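Local atomic coordinates of D-2-hydroxyacid dehydrogensase protein (Ketogulonicigenium vulgare, PDB entry 4LSW), a protein that probably catalyses the NAD(P)-dependent interconversion of 2-keto acids and D-2-hydroxyacids, as other D-isomer-specific 2-hydroxyacid dehydrogenases do. Residues Pro11-Ala14 against Trp15-Glu18; Ala105-Gly108 against Val109-Leu113; Gly285-Glu288 against Thr289-Met293. One frame throughout, in Å; residues are numbered along the deposited sequence.

The three contacts follow one another along the chain. Interaction 1 starts helix 14-23, next to strand 5-8 of the mixed sheet. Interaction 2 lies on helix 101-116, which leads from that sheet towards the parallel Rossmann-type sheet. Interaction 3 starts helix 287-306, which leads back to strand 313-315 of the first sheet. Interactions 1 and 3 have centres about 12 Å apart and touch, with Trp15 CE3 3.5 Å from Lys291 CE. Interactions 2 and 3 have centres about 17 Å apart and do not touch. Interactions 1 and 2 are about 29 Å apart between centres. Interactions 2 and 3 lie on the two helices that connect the sheets, consistent with the interdomain crossings of this dehydrogenase family.

Interaction 1 (Pro11-Ala14 against Trp15-Glu18); sequences PYPA and WDQE
Trp15 folds its indole back against Pro13, the residue just before helix 14-23. Its CG stands between the backbone N and the carbonyl carbon (chi1 55°), and this brings the ring back beside Pro13. Pro13 CB then sits over one face of the five-membered ring, 3.8 Å from its centroid, in a CH-pi contact. It lies near the rim, with Pro13 CB 3.6 Å from Trp15 NE1.

Asp16 comes next. Its backbone N donates to Pro13 O at 3.0 Å, from well above the carbonyl plane. The carboxylate runs alongside the proline ring, with OD2 3.8 Å from Pro13 CD. OD1 lies in the plane of the Trp15 indole, at its edge, and forms a salt bridge with Arg298 NE of helix 287-306.

Gln17 N also bonds to Pro13 O, with an N-H...O angle of 162° and in the carbonyl plane. One carbonyl oxygen therefore takes two donors. A bend at chi2 (70°) brings the Gln17 amide to a water that bridges it to the loop. The water gives a hydrogen bond to Gln17 OE1 at 2.6 Å and accepts one from Tyr12 N at 3.1 Å. Gln8 NE2 is a second partner of OE1.

Glu18 N bonds to Ala14 O. Its side chain passes that same oxygen and brings OE2 within 3.5 Å of Ala14 CB.

This is the first turn of a helix with proline at the N-cap position, within the beta-alpha-beta unit formed by strand 5-8, helix 14-23 and strand 25-28.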
ATOM      1  N   PRO A  11      18.621   0.229   0.358  1.00 16.37           N
ATOM      2  CA  PRO A  11      18.853   0.391  -1.085  1.00 15.94           C
ATOM      3  C   PRO A  11      17.674   0.998  -1.850  1.00 16.81           C
ATOM      4  O   PRO A  11      16.518   0.845  -1.445  1.00 20.22           O
ATOM      5  CB  PRO A  11      19.095  -1.053  -1.568  1.00 15.84           C
ATOM      6  CG  PRO A  11      18.460  -1.921  -0.515  1.00 22.77           C
ATOM      7  CD  PRO A  11      18.659  -1.184   0.774  1.00 19.86           C
ATOM      8  N   TYR A  12      17.981   1.685  -2.950  1.00 15.19           N
ATOM      9  CA  TYR A  12      16.984   2.168  -3.898  1.00 12.40           C
ATOM     10  C   TYR A  12      17.348   1.635  -5.277  1.00 16.26           C
ATOM     11  O   TYR A  12      18.488   1.234  -5.501  1.00 16.04           O
ATOM     12  CB  TYR A  12      16.999   3.689  -3.988  1.00 16.70           C
ATOM     13  CG  TYR A  12      16.578   4.443  -2.755  1.00 12.83           C
ATOM     14  CD1 TYR A  12      15.390   4.157  -2.091  1.00 14.40           C
ATOM     15  CD2 TYR A  12      17.376   5.461  -2.262  1.00 12.56           C
ATOM     16  CE1 TYR A  12      15.024   4.868  -0.957  1.00 15.39           C
ATOM     17  CE2 TYR A  12      17.020   6.172  -1.152  1.00  9.21           C
ATOM     18  CZ  TYR A  12      15.850   5.878  -0.499  1.00 12.11           C
ATOM     19  OH  TYR A  12      15.525   6.621   0.612  1.00 11.00           O
ATOM     20  N   PRO A  13      16.392   1.655  -6.220  1.00 15.00           N
ATOM     21  CA  PRO A  13      16.725   1.261  -7.596  1.00 16.46           C
ATOM     22  C   PRO A  13      17.825   2.143  -8.161  1.00 14.77           C
ATOM     23  O   PRO A  13      17.959   3.283  -7.727  1.00 14.04           O
ATOM     24  CB  PRO A  13      15.426   1.536  -8.360  1.00 16.94           C
ATOM     25  CG  PRO A  13      14.363   1.384  -7.338  1.00 19.56           C
ATOM     26  CD  PRO A  13      14.950   1.923  -6.063  1.00 16.85           C
ATOM     27  N   ALA A  14      18.587   1.618  -9.120  1.00 17.61           N
ATOM     28  CA  ALA A  14      19.685   2.357  -9.732  1.00 16.99           C
ATOM     29  C   ALA A  14      19.280   3.716 -10.306  1.00 16.46           C
ATOM     30  O   ALA A  14      20.075   4.660 -10.294  1.00 19.06           O
ATOM     31  CB  ALA A  14      20.356   1.502 -10.799  1.00 19.28           C
ATOM     32  N   TRP A  15      18.051   3.829 -10.810  1.00 14.19           N
ATOM     33  CA  TRP A  15      17.617   5.082 -11.421  1.00 15.74           C
ATOM     34  C   TRP A  15      17.431   6.218 -10.398  1.00 13.37           C
ATOM     35  O   TRP A  15      17.339   7.396 -10.767  1.00 15.76           O
ATOM     36  CB  TRP A  15      16.378   4.888 -12.319  1.00 17.17           C
ATOM     37  CG  TRP A  15      15.184   4.242 -11.682  1.00 16.55           C
ATOM     38  CD1 TRP A  15      14.540   4.643 -10.548  1.00 17.58           C
ATOM     39  CD2 TRP A  15      14.453   3.115 -12.182  1.00 17.18           C
ATOM     40  NE1 TRP A  15      13.472   3.817 -10.296  1.00 17.57           N
ATOM     41  CE2 TRP A  15      13.394   2.872 -11.287  1.00 16.85           C
ATOM     42  CE3 TRP A  15      14.596   2.281 -13.297  1.00 18.95           C
ATOM     43  CZ2 TRP A  15      12.481   1.828 -11.471  1.00 18.68           C
ATOM     44  CZ3 TRP A  15      13.692   1.243 -13.476  1.00 21.35           C
ATOM     45  CH2 TRP A  15      12.648   1.027 -12.569  1.00 21.72           C
ATOM     46  N   ASP A  16      17.395   5.854  -9.116  1.00 13.92           N
ATOM     47  CA  ASP A  16      17.438   6.837  -8.038  1.00 12.85           C
ATOM     48  C   ASP A  16      18.836   6.942  -7.442  1.00 11.57           C
ATOM     49  O   ASP A  16      19.298   8.035  -7.111  1.00 12.73           O
ATOM     50  CB  ASP A  16      16.449   6.459  -6.931  1.00 13.59           C
ATOM     51  CG  ASP A  16      15.017   6.503  -7.395  1.00 13.33           C
ATOM     52  OD1 ASP A  16      14.668   7.465  -8.106  1.00 15.33           O
ATOM     53  OD2 ASP A  16      14.260   5.581  -7.032  1.00 14.25           O
ATOM     54  N   GLN A  17      19.491   5.798  -7.299  1.00 13.24           N
ATOM     55  CA  GLN A  17      20.808   5.768  -6.670  1.00 14.26           C
ATOM     56  C   GLN A  17      21.823   6.613  -7.436  1.00 16.03           C
ATOM     57  O   GLN A  17      22.567   7.404  -6.844  1.00 14.24           O
ATOM     58  CB  GLN A  17      21.312   4.337  -6.543  1.00 13.72           C
ATOM     59  CG  GLN A  17      22.483   4.192  -5.597  1.00 13.44           C
ATOM     60  CD  GLN A  17      22.079   4.411  -4.166  1.00 14.83           C
ATOM     61  OE1 GLN A  17      21.222   3.697  -3.643  1.00 15.92           O
ATOM     62  NE2 GLN A  17      22.680   5.402  -3.521  1.00 15.16           N
ATOM     63  N   GLU A  18      21.842   6.468  -8.755  1.00 13.21           N
ATOM     64  CA  GLU A  18      22.788   7.233  -9.559  1.00 14.74           C
ATOM     65  C   GLU A  18      22.649   8.752  -9.379  1.00 12.49           C
ATOM     66  O   GLU A  18      23.639   9.417  -9.081  1.00 14.61           O
ATOM     67  CB  GLU A  18      22.726   6.808 -11.034  1.00 18.08           C
ATOM     68  CG  GLU A  18      23.185   5.376 -11.262  1.00 21.17           C
ATOM     69  CD  GLU A  18      22.752   4.823 -12.605  1.00 31.76           C
ATOM     70  OE1 GLU A  18      22.732   5.594 -13.587  1.00 35.02           O
ATOM     71  OE2 GLU A  18      22.429   3.619 -12.670  1.00 38.00           O
TER
HETATM   72  O   HOH W   1      20.929   1.120  -3.728  1.00 18.65           O

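Interaction 2 (Ala105-Gly108 against Val109-Leu113); sequences ADLG and VAMML
Leu107 and Met111 meet through a backbone hydrogen bond and through their side chains; the flat groups here are peptide units, not rings. Leu107 O accepts from Met111 N at 2.8 Å. Ala105 O, Asp106 O and Gly108 O accept likewise from Val109 N, Ala110 N and Met112 N. The other flat group is the Asp106 carboxylate, and its OD1 forms a salt bridge with Arg163 NE of helix 155-165.

The side chains add one apolar pair. Leu107 CG is anti to the backbone N (chi1 -168°), which sets its CD2 beside the Met111 sulfur. Met111 CG lies beside its own backbone N (chi1 -73°), and the chain leans back over the preceding turn. Its CG comes 3.1 Å from Leu107 O. Its sulfur meets the leucine branch, with SD 3.7 Å from Leu107 CD2 and 3.8 Å from Leu107 CG.

These are i to i+4 contacts within helix 101-116, which links the mixed sheet to the parallel, Rossmann-type sheet of the NAD-binding domain. Replacing Met111 by an alanine would probably leave Leu107 CD2 without its apolar neighbour and uncover one side of the Leu107 carbonyl.

Val109 sends CG2 back to 3.5 Å from Ala105 O. Ala110 CB lies 3.3 Å from Asp106 O. The faces of the helix have different neighbours. Ala105 packs on Glu159 and Val160 of helix 155-165, Leu107 touches Asp258 and His282, and Met112 reaches Phe200 and Phe202 of strand 200-203.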
ATOM      1  N   ALA A 105      -5.134   1.386  -7.561  1.00  6.75           N
ATOM      2  CA  ALA A 105      -6.542   1.202  -7.891  1.00  6.87           C
ATOM      3  C   ALA A 105      -6.699   0.268  -9.094  1.00  5.24           C
ATOM      4  O   ALA A 105      -7.574  -0.610  -9.093  1.00  5.40           O
ATOM      5  CB  ALA A 105      -7.210   2.538  -8.148  1.00  5.74           C
ATOM      6  N   ASP A 106      -5.851   0.445 -10.107  1.00  5.04           N
ATOM      7  CA  ASP A 106      -5.856  -0.456 -11.255  1.00  5.48           C
ATOM      8  C   ASP A 106      -5.703  -1.915 -10.832  1.00  4.98           C
ATOM      9  O   ASP A 106      -6.450  -2.769 -11.301  1.00  6.49           O
ATOM     10  CB  ASP A 106      -4.716  -0.128 -12.240  1.00  5.53           C
ATOM     11  CG  ASP A 106      -5.017   1.032 -13.176  1.00  7.04           C
ATOM     12  OD1 ASP A 106      -6.005   1.768 -12.988  1.00  6.36           O
ATOM     13  OD2 ASP A 106      -4.202   1.213 -14.107  1.00  6.55           O
ATOM     14  N   LEU A 107      -4.742  -2.215  -9.954  1.00  5.02           N
ATOM     15  CA  LEU A 107      -4.520  -3.614  -9.603  1.00  4.56           C
ATOM     16  C   LEU A 107      -5.702  -4.174  -8.817  1.00  4.42           C
ATOM     17  O   LEU A 107      -6.123  -5.292  -9.052  1.00  5.92           O
ATOM     18  CB  LEU A 107      -3.205  -3.839  -8.853  1.00  7.40           C
ATOM     19  CG  LEU A 107      -2.859  -5.334  -8.771  1.00  5.27           C
ATOM     20  CD1 LEU A 107      -2.379  -5.899 -10.108  1.00  8.91           C
ATOM     21  CD2 LEU A 107      -1.855  -5.674  -7.657  1.00  9.65           C
ATOM     22  N   GLY A 108      -6.262  -3.373  -7.912  1.00  5.11           N
ATOM     23  CA  GLY A 108      -7.423  -3.820  -7.153  1.00  6.43           C
ATOM     24  C   GLY A 108      -8.576  -4.253  -8.051  1.00  5.09           C
ATOM     25  O   GLY A 108      -9.147  -5.330  -7.891  1.00  6.51           O
ATOM     26  N   VAL A 109      -8.903  -3.407  -9.022  1.00  4.88           N
ATOM     27  CA  VAL A 109      -9.984  -3.720  -9.943  1.00  4.79           C
ATOM     28  C   VAL A 109      -9.638  -4.923 -10.827  1.00  5.71           C
ATOM     29  O   VAL A 109     -10.472  -5.795 -11.067  1.00  6.26           O
ATOM     30  CB  VAL A 109     -10.337  -2.479 -10.773  1.00  5.12           C
ATOM     31  CG1 VAL A 109     -11.352  -2.812 -11.840  1.00  7.40           C
ATOM     32  CG2 VAL A 109     -10.866  -1.404  -9.850  1.00  7.06           C
ATOM     33  N   ALA A 110      -8.388  -4.980 -11.283  1.00  4.39           N
ATOM     34  CA  ALA A 110      -7.917  -6.106 -12.081  1.00  5.02           C
ATOM     35  C   ALA A 110      -8.040  -7.419 -11.322  1.00  5.76           C
ATOM     36  O   ALA A 110      -8.389  -8.445 -11.897  1.00  6.16           O
ATOM     37  CB  ALA A 110      -6.495  -5.888 -12.499  1.00  5.59           C
ATOM     38  N   MET A 111      -7.737  -7.371 -10.032  1.00  6.56           N
ATOM     39  CA  MET A 111      -7.829  -8.540  -9.171  1.00  5.55           C
ATOM     40  C   MET A 111      -9.260  -9.042  -9.013  1.00  5.63           C
ATOM     41  O   MET A 111      -9.511 -10.243  -9.060  1.00  6.13           O
ATOM     42  CB  MET A 111      -7.217  -8.232  -7.800  1.00  5.62           C
ATOM     43  CG  MET A 111      -5.686  -8.150  -7.846  1.00  8.62           C
ATOM     44  SD  MET A 111      -4.933  -7.392  -6.389  1.00  8.52           S
ATOM     45  CE  MET A 111      -5.397  -8.540  -5.081  1.00  8.56           C
ATOM     46  N   MET A 112     -10.200  -8.126  -8.805  1.00  5.51           N
ATOM     47  CA  MET A 112     -11.611  -8.493  -8.752  1.00  6.62           C
ATOM     48  C   MET A 112     -12.028  -9.213 -10.031  1.00  5.63           C
ATOM     49  O   MET A 112     -12.643 -10.279  -9.984  1.00  6.93           O
ATOM     50  CB  MET A 112     -12.498  -7.254  -8.560  1.00  6.47           C
ATOM     51  CG  MET A 112     -13.981  -7.545  -8.791  1.00  8.78           C
ATOM     52  SD  MET A 112     -15.047  -6.092  -8.801  1.00  8.83           S
ATOM     53  CE  MET A 112     -14.382  -5.259 -10.226  1.00  6.60           C
ATOM     54  N   LEU A 113     -11.656  -8.641 -11.176  1.00  5.61           N
ATOM     55  CA  LEU A 113     -12.017  -9.231 -12.455  1.00  6.32           C
ATOM     56  C   LEU A 113     -11.380 -10.603 -12.634  1.00  5.07           C
ATOM     57  O   LEU A 113     -12.040 -11.549 -13.057  1.00  7.40           O
ATOM     58  CB  LEU A 113     -11.598  -8.306 -13.604  1.00  4.78           C
ATOM     59  CG  LEU A 113     -12.447  -7.042 -13.771  1.00  5.10           C
ATOM     60  CD1 LEU A 113     -11.644  -6.005 -14.533  1.00  6.03           C
ATOM     61  CD2 LEU A 113     -13.723  -7.391 -14.515  1.00  9.13           C
TER

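Interaction 3 (Gly285-Glu288 against Thr289-Met293); sequences GTIE and TRKAM
Thr286 caps the start of helix 287-306 by accepting a hydrogen bond from Thr289 N. Its OG1 stands between its own backbone N and carbonyl carbon (chi1 66°), which aims the hydroxyl at the first turn. Thr286 OG1 and Thr289 N are 3.1 Å apart, with an N-H...O angle of 159°. Thr289 crosses the capping residue at a slant, and its CB comes 3.3 Å from Thr286 OG1. The hydroxyl of Thr289 is anti to the carbonyl carbon, on the side of its backbone N. Both threonine hydroxyls are hydrogen-bonded to Asp103 OD2, so one carboxylate oxygen ties the cap to the next residue of that face.

Arg290 N bonds to Thr286 O at 3.0 Å. Its side chain bends at chi2 (-55°) and turns back past the start of the helix. Arg290 CG passes 3.4 Å from Thr286 O on the way. The guanidinium then lays one face over Gly285, with NH2 3.8 Å from Gly285 CA. NH2 also bonds to Ser284 OG, which helps fix the rotation of the group.

Lys291 behaves differently. Its chain is extended beyond CG and runs side by side with Ile287, both pointing the same way. Lys291 CE lies 3.7 Å from Ile287 CG2, so the methyl branch of the isoleucine packs on the aliphatic part of the lysine. Lys291 N and Ala292 N continue the helical bonding, to Ile287 O and Glu288 O.

One side of these opening turns faces the loop before helix 101-116, where Thr289 touches Leu100 and Ala292 touches Val99. Lys291 packs against Trp15 of helix 14-23. Arg290 and Met293 reach Tyr74, at the end of strand 70-74 in the mixed sheet.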
ATOM      1  N   GLY A 285       3.449  -1.537  -8.090  1.00  9.65           N
ATOM      2  CA  GLY A 285       4.591  -2.055  -8.832  1.00 10.19           C
ATOM      3  C   GLY A 285       4.624  -1.808 -10.338  1.00  7.08           C
ATOM      4  O   GLY A 285       4.626  -2.756 -11.120  1.00  9.08           O
ATOM      5  N   THR A 286       4.659  -0.550 -10.754  1.00  6.89           N
ATOM      6  CA  THR A 286       4.885  -0.268 -12.167  1.00  8.96           C
ATOM      7  C   THR A 286       6.150   0.558 -12.326  1.00  9.74           C
ATOM      8  O   THR A 286       6.580   1.248 -11.394  1.00  9.37           O
ATOM      9  CB  THR A 286       3.715   0.486 -12.845  1.00  7.32           C
ATOM     10  OG1 THR A 286       3.601   1.791 -12.277  1.00  8.13           O
ATOM     11  CG2 THR A 286       2.406  -0.275 -12.687  1.00  9.12           C
ATOM     12  N   ILE A 287       6.747   0.491 -13.509  1.00  7.99           N
ATOM     13  CA  ILE A 287       7.898   1.335 -13.778  1.00  8.79           C
ATOM     14  C   ILE A 287       7.577   2.819 -13.573  1.00  8.80           C
ATOM     15  O   ILE A 287       8.340   3.536 -12.920  1.00  9.73           O
ATOM     16  CB  ILE A 287       8.477   1.089 -15.188  1.00  7.98           C
ATOM     17  CG1 ILE A 287       8.948  -0.363 -15.319  1.00 15.38           C
ATOM     18  CG2 ILE A 287       9.620   2.048 -15.476  1.00 11.48           C
ATOM     19  CD1 ILE A 287       9.357  -0.762 -16.721  1.00 17.03           C
ATOM     20  N   GLU A 288       6.450   3.288 -14.111  1.00  9.58           N
ATOM     21  CA  GLU A 288       6.135   4.706 -14.023  1.00  9.44           C
ATOM     22  C   GLU A 288       5.909   5.175 -12.590  1.00  8.32           C
ATOM     23  O   GLU A 288       6.393   6.235 -12.196  1.00 10.54           O
ATOM     24  CB  GLU A 288       4.933   5.076 -14.895  1.00 14.07           C
ATOM     25  CG  GLU A 288       4.768   6.579 -15.067  1.00 20.81           C
ATOM     26  CD  GLU A 288       3.940   6.961 -16.285  1.00 25.00           C
ATOM     27  OE1 GLU A 288       3.393   6.060 -16.960  1.00 26.48           O
ATOM     28  OE2 GLU A 288       3.841   8.174 -16.568  1.00 28.55           O
ATOM     29  N   THR A 289       5.180   4.384 -11.807  1.00  9.84           N
ATOM     30  CA  THR A 289       4.925   4.767 -10.429  1.00  9.24           C
ATOM     31  C   THR A 289       6.211   4.775  -9.602  1.00  9.47           C
ATOM     32  O   THR A 289       6.477   5.732  -8.876  1.00  8.85           O
ATOM     33  CB  THR A 289       3.856   3.872  -9.785  1.00  8.56           C
ATOM     34  OG1 THR A 289       2.570   4.291 -10.262  1.00 10.03           O
ATOM     35  CG2 THR A 289       3.895   3.988  -8.267  1.00 10.21           C
ATOM     36  N   ARG A 290       7.013   3.728  -9.735  1.00  8.56           N
ATOM     37  CA  ARG A 290       8.241   3.666  -8.953  1.00 10.58           C
ATOM     38  C   ARG A 290       9.213   4.780  -9.348  1.00 10.01           C
ATOM     39  O   ARG A 290       9.842   5.393  -8.483  1.00  9.83           O
ATOM     40  CB  ARG A 290       8.874   2.275  -9.010  1.00 10.39           C
ATOM     41  CG  ARG A 290       8.012   1.190  -8.346  1.00  9.53           C
ATOM     42  CD  ARG A 290       7.661   1.555  -6.910  1.00 12.56           C
ATOM     43  NE  ARG A 290       6.694   0.616  -6.350  1.00 12.79           N
ATOM     44  CZ  ARG A 290       7.010  -0.574  -5.848  1.00 15.55           C
ATOM     45  NH1 ARG A 290       8.274  -0.976  -5.828  1.00 15.59           N
ATOM     46  NH2 ARG A 290       6.056  -1.360  -5.360  1.00 14.24           N
ATOM     47  N   LYS A 291       9.320   5.084 -10.638  1.00  9.61           N
ATOM     48  CA  LYS A 291      10.160   6.217 -11.024  1.00 12.68           C
ATOM     49  C   LYS A 291       9.644   7.518 -10.438  1.00 11.50           C
ATOM     50  O   LYS A 291      10.413   8.354  -9.979  1.00 10.86           O
ATOM     51  CB  LYS A 291      10.293   6.320 -12.544  1.00 13.04           C
ATOM     52  CG  LYS A 291      11.275   5.325 -13.099  1.00 15.69           C
ATOM     53  CD  LYS A 291      11.497   5.511 -14.579  1.00 13.59           C
ATOM     54  CE  LYS A 291      12.447   4.438 -15.094  1.00 20.58           C
ATOM     55  NZ  LYS A 291      12.766   4.611 -16.542  1.00 26.21           N
ATOM     56  N   ALA A 292       8.328   7.690 -10.443  1.00 10.84           N
ATOM     57  CA  ALA A 292       7.749   8.903  -9.898  1.00  9.51           C
ATOM     58  C   ALA A 292       7.992   9.030  -8.387  1.00  8.96           C
ATOM     59  O   ALA A 292       8.247  10.133  -7.896  1.00 11.69           O
ATOM     60  CB  ALA A 292       6.264   8.980 -10.221  1.00 12.14           C
ATOM     61  N   MET A 293       7.914   7.910  -7.667  1.00 10.23           N
ATOM     62  CA  MET A 293       8.183   7.896  -6.225  1.00 10.23           C
ATOM     63  C   MET A 293       9.631   8.287  -5.933  1.00 10.65           C
ATOM     64  O   MET A 293       9.890   9.139  -5.082  1.00 10.00           O
ATOM     65  CB  MET A 293       7.862   6.520  -5.635  1.00 11.47           C
ATOM     66  CG  MET A 293       6.376   6.198  -5.681  1.00 15.77           C
ATOM     67  SD  MET A 293       6.011   4.560  -5.075  1.00 18.48           S
ATOM     68  CE  MET A 293       7.087   4.567  -3.644  1.00 10.49           C
TER